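PDB 1ON0: YycN protein, which is a putative GNAT-family acetyltransferase from Bacillus subtilis that probably transfers an acyl group from acyl-coenzyme A to a substrate not yet established. Local coordinates for residues G74-H79 and Y92-Y97. Sequence-based numbering, arbitrary orientation.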
ATOM      1  N   GLY B  74      -4.243  -6.711  12.713  1.00 17.92           N
ATOM      2  CA  GLY B  74      -3.295  -6.767  13.811  1.00 19.96           C
ATOM      3  C   GLY B  74      -3.834  -6.633  15.234  1.00 19.36           C
ATOM      4  O   GLY B  74      -4.981  -6.963  15.528  1.00 21.78           O
ATOM      5  N   TRP B  75      -2.983  -6.122  16.116  1.00 18.33           N
ATOM      6  CA  TRP B  75      -3.287  -5.967  17.535  1.00 17.52           C
ATOM      7  C   TRP B  75      -2.715  -4.644  18.042  1.00 18.72           C
ATOM      8  O   TRP B  75      -1.795  -4.077  17.451  1.00 17.78           O
ATOM      9  CB  TRP B  75      -2.632  -7.121  18.295  1.00 20.79           C
ATOM     10  CG  TRP B  75      -1.138  -7.155  18.083  1.00 22.10           C
ATOM     11  CD1 TRP B  75      -0.186  -6.485  18.818  1.00 20.76           C
ATOM     12  CD2 TRP B  75      -0.424  -7.831  17.033  1.00 23.14           C
ATOM     13  NE1 TRP B  75       1.056  -6.702  18.291  1.00 21.23           N
ATOM     14  CE2 TRP B  75       0.945  -7.520  17.195  1.00 21.85           C
ATOM     15  CE3 TRP B  75      -0.810  -8.659  15.968  1.00 22.52           C
ATOM     16  CZ2 TRP B  75       1.940  -8.021  16.331  1.00 23.06           C
ATOM     17  CZ3 TRP B  75       0.177  -9.156  15.108  1.00 22.90           C
ATOM     18  CH2 TRP B  75       1.536  -8.832  15.294  1.00 22.88           C
ATOM     19  N   LEU B  76      -3.242  -4.164  19.154  1.00 23.60           N
ATOM     20  CA  LEU B  76      -2.767  -2.916  19.733  1.00 22.84           C
ATOM     21  C   LEU B  76      -3.038  -3.015  21.224  1.00 23.15           C
ATOM     22  O   LEU B  76      -4.162  -3.261  21.636  1.00 24.42           O
ATOM     23  CB  LEU B  76      -3.547  -1.744  19.151  1.00 23.44           C
ATOM     24  CG  LEU B  76      -2.932  -0.344  19.177  1.00 27.05           C
ATOM     25  CD1 LEU B  76      -4.051   0.646  19.447  1.00 25.39           C
ATOM     26  CD2 LEU B  76      -1.834  -0.221  20.226  1.00 22.67           C
ATOM     27  N   TRP B  77      -2.008  -2.838  22.031  1.00 21.01           N
ATOM     28  CA  TRP B  77      -2.174  -2.911  23.466  1.00 21.68           C
ATOM     29  C   TRP B  77      -1.521  -1.714  24.121  1.00 20.08           C
ATOM     30  O   TRP B  77      -0.313  -1.536  24.021  1.00 21.78           O
ATOM     31  CB  TRP B  77      -1.570  -4.226  23.990  1.00 26.85           C
ATOM     32  CG  TRP B  77      -1.330  -4.285  25.471  1.00 26.94           C
ATOM     33  CD1 TRP B  77      -1.873  -3.474  26.425  1.00 27.97           C
ATOM     34  CD2 TRP B  77      -0.504  -5.220  26.166  1.00 29.29           C
ATOM     35  NE1 TRP B  77      -1.438  -3.840  27.664  1.00 29.44           N
ATOM     36  CE2 TRP B  77      -0.593  -4.913  27.542  1.00 29.53           C
ATOM     37  CE3 TRP B  77       0.302  -6.299  25.763  1.00 29.14           C
ATOM     38  CZ2 TRP B  77       0.102  -5.639  28.525  1.00 28.69           C
ATOM     39  CZ3 TRP B  77       0.989  -7.023  26.741  1.00 30.60           C
ATOM     40  CH2 TRP B  77       0.882  -6.688  28.105  1.00 31.30           C
ATOM     41  N   ILE B  78      -2.322  -0.874  24.773  1.00 19.11           N
ATOM     42  CA  ILE B  78      -1.764   0.287  25.451  1.00 18.09           C
ATOM     43  C   ILE B  78      -2.147   0.302  26.918  1.00 18.76           C
ATOM     44  O   ILE B  78      -3.138  -0.304  27.328  1.00 18.07           O
ATOM     45  CB  ILE B  78      -2.217   1.633  24.828  1.00 20.39           C
ATOM     46  CG1 ILE B  78      -3.648   1.953  25.229  1.00 19.56           C
ATOM     47  CG2 ILE B  78      -2.078   1.574  23.319  1.00 21.87           C
ATOM     48  CD1 ILE B  78      -4.114   3.318  24.758  1.00 17.50           C
ATOM     49  N   HIS B  79      -1.345   1.005  27.699  1.00 18.01           N
ATOM     50  CA  HIS B  79      -1.569   1.142  29.130  1.00 20.32           C
ATOM     51  C   HIS B  79      -1.710   2.616  29.441  1.00 22.96           C
ATOM     52  O   HIS B  79      -0.935   3.426  28.939  1.00 23.03           O
ATOM     53  CB  HIS B  79      -0.376   0.604  29.902  1.00 21.60           C
ATOM     54  CG  HIS B  79      -0.423   0.887  31.371  1.00 22.74           C
ATOM     55  ND1 HIS B  79      -1.400   0.375  32.194  1.00 22.94           N
ATOM     56  CD2 HIS B  79       0.413   1.594  32.167  1.00 23.57           C
ATOM     57  CE1 HIS B  79      -1.161   0.750  33.439  1.00 24.46           C
ATOM     58  NE2 HIS B  79      -0.069   1.489  33.449  1.00 25.14           N
ATOM     59  N   TYR B  92       2.432  -1.103  24.992  1.00 20.76           N
ATOM     60  CA  TYR B  92       3.123  -2.355  25.259  1.00 20.30           C
ATOM     61  C   TYR B  92       3.275  -3.169  23.989  1.00 19.87           C
ATOM     62  O   TYR B  92       4.264  -3.864  23.821  1.00 21.59           O
ATOM     63  CB  TYR B  92       2.377  -3.183  26.330  1.00 20.32           C
ATOM     64  CG  TYR B  92       2.762  -2.819  27.750  1.00 21.97           C
ATOM     65  CD1 TYR B  92       4.050  -3.056  28.214  1.00 22.61           C
ATOM     66  CD2 TYR B  92       1.879  -2.145  28.589  1.00 19.77           C
ATOM     67  CE1 TYR B  92       4.461  -2.615  29.463  1.00 23.47           C
ATOM     68  CE2 TYR B  92       2.282  -1.704  29.847  1.00 20.86           C
ATOM     69  CZ  TYR B  92       3.576  -1.932  30.273  1.00 22.63           C
ATOM     70  OH  TYR B  92       4.028  -1.423  31.471  1.00 22.98           O
ATOM     71  N   ASP B  93       2.331  -3.071  23.066  1.00 15.65           N
ATOM     72  CA  ASP B  93       2.467  -3.893  21.877  1.00 16.43           C
ATOM     73  C   ASP B  93       1.626  -3.397  20.715  1.00 16.61           C
ATOM     74  O   ASP B  93       0.508  -2.919  20.893  1.00 15.07           O
ATOM     75  CB  ASP B  93       2.102  -5.341  22.249  1.00 21.77           C
ATOM     76  CG  ASP B  93       2.545  -6.367  21.208  1.00 17.70           C
ATOM     77  OD1 ASP B  93       3.540  -6.136  20.509  1.00 22.51           O
ATOM     78  OD2 ASP B  93       1.889  -7.415  21.107  1.00 21.02           O
ATOM     79  N   PHE B  94       2.198  -3.502  19.527  1.00 15.19           N
ATOM     80  CA  PHE B  94       1.552  -3.068  18.311  1.00 17.39           C
ATOM     81  C   PHE B  94       2.196  -3.703  17.092  1.00 19.07           C
ATOM     82  O   PHE B  94       3.426  -3.738  16.950  1.00 20.08           O
ATOM     83  CB  PHE B  94       1.628  -1.557  18.171  1.00 24.83           C
ATOM     84  CG  PHE B  94       1.449  -1.087  16.764  1.00 24.30           C
ATOM     85  CD1 PHE B  94       0.200  -1.128  16.166  1.00 24.41           C
ATOM     86  CD2 PHE B  94       2.546  -0.654  16.019  1.00 24.86           C
ATOM     87  CE1 PHE B  94       0.032  -0.728  14.838  1.00 24.25           C
ATOM     88  CE2 PHE B  94       2.403  -0.250  14.690  1.00 24.59           C
ATOM     89  CZ  PHE B  94       1.141  -0.292  14.097  1.00 25.66           C
ATOM     90  N   GLY B  95       1.361  -4.192  16.191  1.00 24.23           N
ATOM     91  CA  GLY B  95       1.898  -4.816  15.007  1.00 23.35           C
ATOM     92  C   GLY B  95       0.764  -5.417  14.227  1.00 24.40           C
ATOM     93  O   GLY B  95      -0.369  -5.475  14.699  1.00 24.04           O
ATOM     94  N   LEU B  96       1.079  -5.872  13.025  1.00 23.58           N
ATOM     95  CA  LEU B  96       0.096  -6.465  12.155  1.00 25.34           C
ATOM     96  C   LEU B  96       0.494  -7.889  11.882  1.00 25.79           C
ATOM     97  O   LEU B  96       1.663  -8.250  12.029  1.00 27.82           O
ATOM     98  CB  LEU B  96       0.029  -5.681  10.841  1.00 25.75           C
ATOM     99  CG  LEU B  96      -0.956  -4.529  10.629  1.00 25.19           C
ATOM    100  CD1 LEU B  96      -1.222  -3.766  11.896  1.00 23.48           C
ATOM    101  CD2 LEU B  96      -0.379  -3.646   9.541  1.00 26.11           C
ATOM    102  N   TYR B  97      -0.476  -8.711  11.506  1.00 30.45           N
ATOM    103  CA  TYR B  97      -0.152 -10.088  11.181  1.00 32.94           C
ATOM    104  C   TYR B  97       0.534 -10.114   9.815  1.00 34.22           C
ATOM    105  O   TYR B  97       0.315  -9.232   8.975  1.00 33.95           O
ATOM    106  CB  TYR B  97      -1.403 -10.950  11.151  1.00 26.20           C
ATOM    107  CG  TYR B  97      -2.051 -11.056  12.497  1.00 28.51           C
ATOM    108  CD1 TYR B  97      -3.077 -10.188  12.862  1.00 28.12           C
ATOM    109  CD2 TYR B  97      -1.615 -12.000  13.427  1.00 28.24           C
ATOM    110  CE1 TYR B  97      -3.656 -10.254  14.113  1.00 30.36           C
ATOM    111  CE2 TYR B  97      -2.186 -12.074  14.684  1.00 30.77           C
ATOM    112  CZ  TYR B  97      -3.210 -11.196  15.021  1.00 31.02           C
ATOM    113  OH  TYR B  97      -3.790 -11.260  16.268  1.00 34.02           O
TER
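The indole of Trp75 lies flat across the opposite backbone at Gly95: Gly95 O sits 3.3 Å above one face of the ring, with Leu96 N nearer the rim, while the edge of the indole meets Tyr97. That meeting is an edge-to-face pair, centroids 4.9 Å apart and planes at 76°, with CZ3 of Trp75 poised over the middle of the phenol ring. Trp75 owes this course to its chi1 of 58°, which wedges CG between its own N and carbonyl carbon and folds the ring over the neighbouring strand; a CB on Gly95 would collide with it. Further along, the face of Trp77 receives Tyr92 CB in a CH-pi contact, 3.6 Å from the centroid of the six-membered ring, and the Tyr92 ring edge abuts His79 CB. A smaller residue such as alanine at Trp75 would probably uncover the Gly95 backbone and deprive the Tyr97 face of its partner. Between the tryptophans, the Asp93 carboxylate brings OD2 to 3.0 Å from Trp75 NE1 at an angle too poor for a hydrogen bond; Tyr16 OH supplies one to that oxygen instead. Antiparallel pairing underlies all this: Trp75 N donates almost straight to Gly95 O (3.0 Å), the return bond being weak, and Trp77 and Asp93 exchange bonds both ways. Tyr92 and Asp93 together face Trp77 as a classic beta bulge in strand 88-96; in GNAT folds a bulge in this strand accompanies its splaying from the next, here 124-127, to form the acetyl-CoA cleft, probably so here too. Trp75, Trp77 and Asp93 share one sheet face, where Tyr16 and Tyr19 of helix 10-31 meet the Trp75 ring; on the other, Leu76 and Phe94 pack against helix 105-119, and strand 60-66 flanks strand 72-79.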